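Thiamine pyrophosphokinase (Candida albicans, PDB 2G9Z) transfers a pyrophosphate group from ATP to thiamine, making the cofactor thiamine pyrophosphate in a magnesium-dependent reaction. Local coordinates at residues 43-51 with 249-260. Numbering follows the deposited sequence.
Sequences SYNHIQPFV and FLLKKGVNYISY
Asn-45 to Ile-47 pair in parallel with Asn-256 to Ile-258, the axes of strands 45-47 and 254-259 coming within 4.7 Å at 23°. Four backbone hydrogen bonds zip them together: Asn-45 N to Val-255 O, Tyr-257 N to Asn-45 O, Ile-47 N to Tyr-257 O and Ser-259 N to Ile-47 O. Water 1 extends the ladder, joining Ser-43 O to Val-255 N. On one face, Asn-45 ND2 donates to Asn-256 OD1 at 3.0 Å, in the plane of that carbonyl, with the two amides almost perpendicular (89°). Lys-252 N also donates to this OD1. Asn-256 ND2 gives bonds to Lys-252 O and Val-325 O, so bonds at both ends of the amide fix its rotation. Strand 45-47 is an outermost strand, within this chain, of the smaller mixed sheet; strand 254-259 continues it inward to 322-327. Strand 246-251 belongs to the larger sheet. The two sheets pack face to face, consistent with the beta sandwich of this family's thiamine-binding part. Ile-47 reaches between them. With CG1 anti to its carbonyl carbon (chi1 -47°), its CD1 lies 3.7 Å from Leu-251 CD2 and 4.1 Å from Ile-258 CG1. Farther along, Pro-49 CG sits over a face of the Phe-249 ring in a CH-pi contact, 4.1 Å from the centroid. On the other face of the smaller sheet, His-46 NE2 and Ser-259 OG share a short hydrogen bond of 2.6 Å. The imidazole is nearly parallel to the Tyr-257 ring but slid aside, with little overlap. Tyr-44 lies alongside Tyr-257, its CE2 3.5 Å from Tyr-257 CB.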
loop_
_atom_site.group_PDB
_atom_site.type_symbol
_atom_site.label_atom_id
_atom_site.label_comp_id
_atom_site.label_asym_id
_atom_site.label_seq_id
_atom_site.Cartn_x
_atom_site.Cartn_y
_atom_site.Cartn_z
ATOM N N SER A 43 -23.397 -17.774 14.266
ATOM C CA SER A 43 -22.849 -17.929 12.924
ATOM C C SER A 43 -21.625 -17.042 12.749
ATOM O O SER A 43 -21.548 -15.956 13.323
ATOM C CB SER A 43 -23.900 -17.557 11.878
ATOM O OG SER A 43 -24.248 -16.186 11.978
ATOM N N TYR A 44 -20.668 -17.504 11.953
ATOM C CA TYR A 44 -19.452 -16.741 11.714
ATOM C C TYR A 44 -18.997 -16.853 10.266
ATOM O O TYR A 44 -19.499 -17.679 9.504
ATOM C CB TYR A 44 -18.326 -17.233 12.629
ATOM C CG TYR A 44 -18.015 -18.709 12.489
ATOM C CD1 TYR A 44 -18.784 -19.670 13.145
ATOM C CD2 TYR A 44 -16.953 -19.145 11.697
ATOM C CE1 TYR A 44 -18.503 -21.030 13.018
ATOM C CE2 TYR A 44 -16.665 -20.503 11.559
ATOM C CZ TYR A 44 -17.443 -21.440 12.223
ATOM O OH TYR A 44 -17.160 -22.783 12.097
ATOM N N ASN A 45 -18.042 -16.010 9.888
ATOM C CA ASN A 45 -17.510 -16.047 8.536
ATOM C C ASN A 45 -16.282 -16.949 8.535
ATOM O O ASN A 45 -15.336 -16.715 9.284
ATOM C CB ASN A 45 -17.118 -14.644 8.070
ATOM C CG ASN A 45 -16.594 -14.634 6.646
ATOM O OD1 ASN A 45 -17.251 -15.129 5.731
ATOM N ND2 ASN A 45 -15.404 -14.066 6.451
ATOM N N HIS A 46 -16.309 -17.990 7.710
ATOM C CA HIS A 46 -15.188 -18.915 7.618
ATOM C C HIS A 46 -14.336 -18.527 6.421
ATOM O O HIS A 46 -14.840 -18.430 5.301
ATOM C CB HIS A 46 -15.684 -20.355 7.450
ATOM C CG HIS A 46 -14.599 -21.384 7.543
ATOM N ND1 HIS A 46 -14.802 -22.712 7.233
ATOM C CD2 HIS A 46 -13.303 -21.283 7.926
ATOM C CE1 HIS A 46 -13.679 -23.384 7.421
ATOM N NE2 HIS A 46 -12.755 -22.540 7.842
ATOM N N ILE A 47 -13.052 -18.288 6.663
ATOM C CA ILE A 47 -12.125 -17.905 5.603
ATOM C C ILE A 47 -10.992 -18.922 5.502
ATOM O O ILE A 47 -10.361 -19.250 6.503
ATOM C CB ILE A 47 -11.466 -16.531 5.876
ATOM C CG1 ILE A 47 -12.511 -15.499 6.294
ATOM C CG2 ILE A 47 -10.753 -16.055 4.619
ATOM C CD1 ILE A 47 -11.912 -14.169 6.718
ATOM N N GLN A 48 -10.739 -19.407 4.292
ATOM C CA GLN A 48 -9.669 -20.370 4.036
ATOM C C GLN A 48 -8.817 -19.772 2.926
ATOM O O GLN A 48 -8.903 -20.181 1.767
ATOM C CB GLN A 48 -10.254 -21.704 3.584
ATOM C CG GLN A 48 -11.065 -22.406 4.649
ATOM C CD GLN A 48 -11.787 -23.617 4.107
ATOM O OE1 GLN A 48 -12.770 -23.492 3.379
ATOM N NE2 GLN A 48 -11.293 -24.800 4.442
ATOM N N PRO A 49 -7.968 -18.798 3.275
ATOM C CA PRO A 49 -7.089 -18.103 2.327
ATOM C C PRO A 49 -6.100 -18.952 1.542
ATOM O O PRO A 49 -5.743 -18.603 0.420
ATOM C CB PRO A 49 -6.353 -17.087 3.203
ATOM C CG PRO A 49 -7.212 -16.971 4.453
ATOM C CD PRO A 49 -7.665 -18.384 4.655
ATOM N N PHE A 50 -5.672 -20.071 2.120
ATOM C CA PHE A 50 -4.649 -20.890 1.482
ATOM C C PHE A 50 -5.067 -22.164 0.768
ATOM O O PHE A 50 -4.224 -23.013 0.474
ATOM C CB PHE A 50 -3.576 -21.205 2.522
ATOM C CG PHE A 50 -3.113 -19.995 3.272
ATOM C CD1 PHE A 50 -2.279 -19.061 2.662
ATOM C CD2 PHE A 50 -3.561 -19.749 4.564
ATOM C CE1 PHE A 50 -1.903 -17.900 3.326
ATOM C CE2 PHE A 50 -3.188 -18.587 5.237
ATOM C CZ PHE A 50 -2.357 -17.661 4.612
ATOM N N VAL A 51 -6.354 -22.301 0.476
ATOM C CA VAL A 51 -6.827 -23.482 -0.228
ATOM C C VAL A 51 -6.110 -23.627 -1.573
ATOM O O VAL A 51 -5.945 -24.736 -2.075
ATOM C CB VAL A 51 -8.345 -23.406 -0.496
ATOM C CG1 VAL A 51 -8.784 -24.595 -1.337
ATOM C CG2 VAL A 51 -9.101 -23.385 0.816
ATOM N N PHE A 249 -6.886 -9.919 2.322
ATOM C CA PHE A 249 -8.312 -10.184 2.214
ATOM C C PHE A 249 -9.075 -9.398 3.252
ATOM O O PHE A 249 -8.492 -8.707 4.096
ATOM C CB PHE A 249 -8.600 -11.685 2.376
ATOM C CG PHE A 249 -7.957 -12.305 3.580
ATOM C CD1 PHE A 249 -6.610 -12.656 3.565
ATOM C CD2 PHE A 249 -8.691 -12.517 4.745
ATOM C CE1 PHE A 249 -6.004 -13.207 4.697
ATOM C CE2 PHE A 249 -8.098 -13.065 5.877
ATOM C CZ PHE A 249 -6.751 -13.410 5.854
ATOM N N LEU A 250 -10.391 -9.517 3.200
ATOM C CA LEU A 250 -11.223 -8.771 4.114
ATOM C C LEU A 250 -11.834 -9.620 5.211
ATOM O O LEU A 250 -12.352 -10.705 4.960
ATOM C CB LEU A 250 -12.333 -8.067 3.325
ATOM C CG LEU A 250 -13.049 -6.882 3.976
ATOM C CD1 LEU A 250 -12.065 -5.738 4.160
ATOM C CD2 LEU A 250 -14.214 -6.436 3.095
ATOM N N LEU A 251 -11.738 -9.126 6.436
ATOM C CA LEU A 251 -12.347 -9.790 7.571
ATOM C C LEU A 251 -13.706 -9.102 7.595
ATOM O O LEU A 251 -13.789 -7.887 7.417
ATOM C CB LEU A 251 -11.570 -9.499 8.856
ATOM C CG LEU A 251 -10.181 -10.133 8.953
ATOM C CD1 LEU A 251 -9.504 -9.679 10.233
ATOM C CD2 LEU A 251 -10.312 -11.652 8.931
ATOM N N LYS A 252 -14.771 -9.867 7.785
ATOM C CA LYS A 252 -16.104 -9.281 7.780
ATOM C C LYS A 252 -16.640 -8.953 9.161
ATOM O O LYS A 252 -16.383 -9.672 10.124
ATOM C CB LYS A 252 -17.088 -10.216 7.078
ATOM C CG LYS A 252 -16.723 -10.573 5.640
ATOM C CD LYS A 252 -17.906 -11.230 4.953
ATOM C CE LYS A 252 -17.646 -11.473 3.471
ATOM N NZ LYS A 252 -18.936 -11.706 2.745
ATOM N N LYS A 253 -17.389 -7.856 9.242
ATOM C CA LYS A 253 -18.012 -7.435 10.491
ATOM C C LYS A 253 -18.550 -8.683 11.183
ATOM O O LYS A 253 -19.276 -9.470 10.573
ATOM C CB LYS A 253 -19.169 -6.480 10.196
ATOM C CG LYS A 253 -19.954 -6.028 11.416
ATOM C CD LYS A 253 -21.032 -5.035 11.000
ATOM C CE LYS A 253 -21.762 -4.453 12.195
ATOM N NZ LYS A 253 -22.835 -3.521 11.749
ATOM N N GLY A 254 -18.193 -8.857 12.449
ATOM C CA GLY A 254 -18.645 -10.025 13.182
ATOM C C GLY A 254 -17.486 -10.966 13.464
ATOM O O GLY A 254 -16.331 -10.547 13.495
ATOM N N VAL A 255 -17.795 -12.244 13.665
ATOM C CA VAL A 255 -16.778 -13.246 13.948
ATOM C C VAL A 255 -16.218 -13.861 12.665
ATOM O O VAL A 255 -16.961 -14.202 11.742
ATOM C CB VAL A 255 -17.358 -14.378 14.834
ATOM C CG1 VAL A 255 -16.266 -15.383 15.190
ATOM C CG2 VAL A 255 -17.956 -13.790 16.102
ATOM N N ASN A 256 -14.898 -13.992 12.610
ATOM C CA ASN A 256 -14.229 -14.583 11.459
ATOM C C ASN A 256 -13.337 -15.714 11.946
ATOM O O ASN A 256 -12.581 -15.548 12.897
ATOM C CB ASN A 256 -13.343 -13.550 10.744
ATOM C CG ASN A 256 -14.138 -12.435 10.096
ATOM O OD1 ASN A 256 -14.608 -12.556 8.955
ATOM N ND2 ASN A 256 -14.299 -11.344 10.821
ATOM N N TYR A 257 -13.434 -16.868 11.304
ATOM C CA TYR A 257 -12.585 -17.991 11.662
ATOM C C TYR A 257 -11.709 -18.254 10.447
ATOM O O TYR A 257 -12.206 -18.624 9.386
ATOM C CB TYR A 257 -13.418 -19.234 11.999
ATOM C CG TYR A 257 -12.583 -20.486 12.206
ATOM C CD1 TYR A 257 -11.508 -20.493 13.093
ATOM C CD2 TYR A 257 -12.868 -21.662 11.508
ATOM C CE1 TYR A 257 -10.731 -21.640 13.279
ATOM C CE2 TYR A 257 -12.100 -22.814 11.686
ATOM C CZ TYR A 257 -11.035 -22.796 12.571
ATOM O OH TYR A 257 -10.273 -23.931 12.747
ATOM N N ILE A 258 -10.410 -18.021 10.596
ATOM C CA ILE A 258 -9.466 -18.234 9.505
ATOM C C ILE A 258 -8.794 -19.571 9.769
ATOM O O ILE A 258 -8.171 -19.748 10.809
ATOM C CB ILE A 258 -8.383 -17.121 9.461
ATOM C CG1 ILE A 258 -9.024 -15.756 9.195
ATOM C CG2 ILE A 258 -7.367 -17.428 8.374
ATOM C CD1 ILE A 258 -9.820 -15.195 10.362
ATOM N N SER A 259 -8.924 -20.512 8.835
ATOM C CA SER A 259 -8.329 -21.832 9.022
ATOM C C SER A 259 -7.455 -22.287 7.864
ATOM O O SER A 259 -7.569 -21.793 6.744
ATOM C CB SER A 259 -9.422 -22.877 9.274
ATOM O OG SER A 259 -10.236 -23.052 8.128
ATOM N N TYR A 260 -6.584 -23.246 8.162
ATOM C CA TYR A 260 -5.652 -23.814 7.195
ATOM C C TYR A 260 -5.135 -25.131 7.776
ATOM O O TYR A 260 -5.215 -25.341 8.983
ATOM C CB TYR A 260 -4.490 -22.845 6.973
ATOM C CG TYR A 260 -4.126 -22.065 8.221
ATOM C CD1 TYR A 260 -4.665 -20.799 8.454
ATOM C CD2 TYR A 260 -3.307 -22.622 9.199
ATOM C CE1 TYR A 260 -4.402 -20.113 9.633
ATOM C CE2 TYR A 260 -3.037 -21.946 10.383
ATOM C CZ TYR A 260 -3.591 -20.693 10.595
ATOM O OH TYR A 260 -3.367 -20.032 11.779
HETATM O O HOH W 1 -20.552 -13.109 13.144
HETATM O O HOH W 2 -9.041 -25.186 6.398
HETATM O O HOH W 3 -6.834 -21.929 4.097
#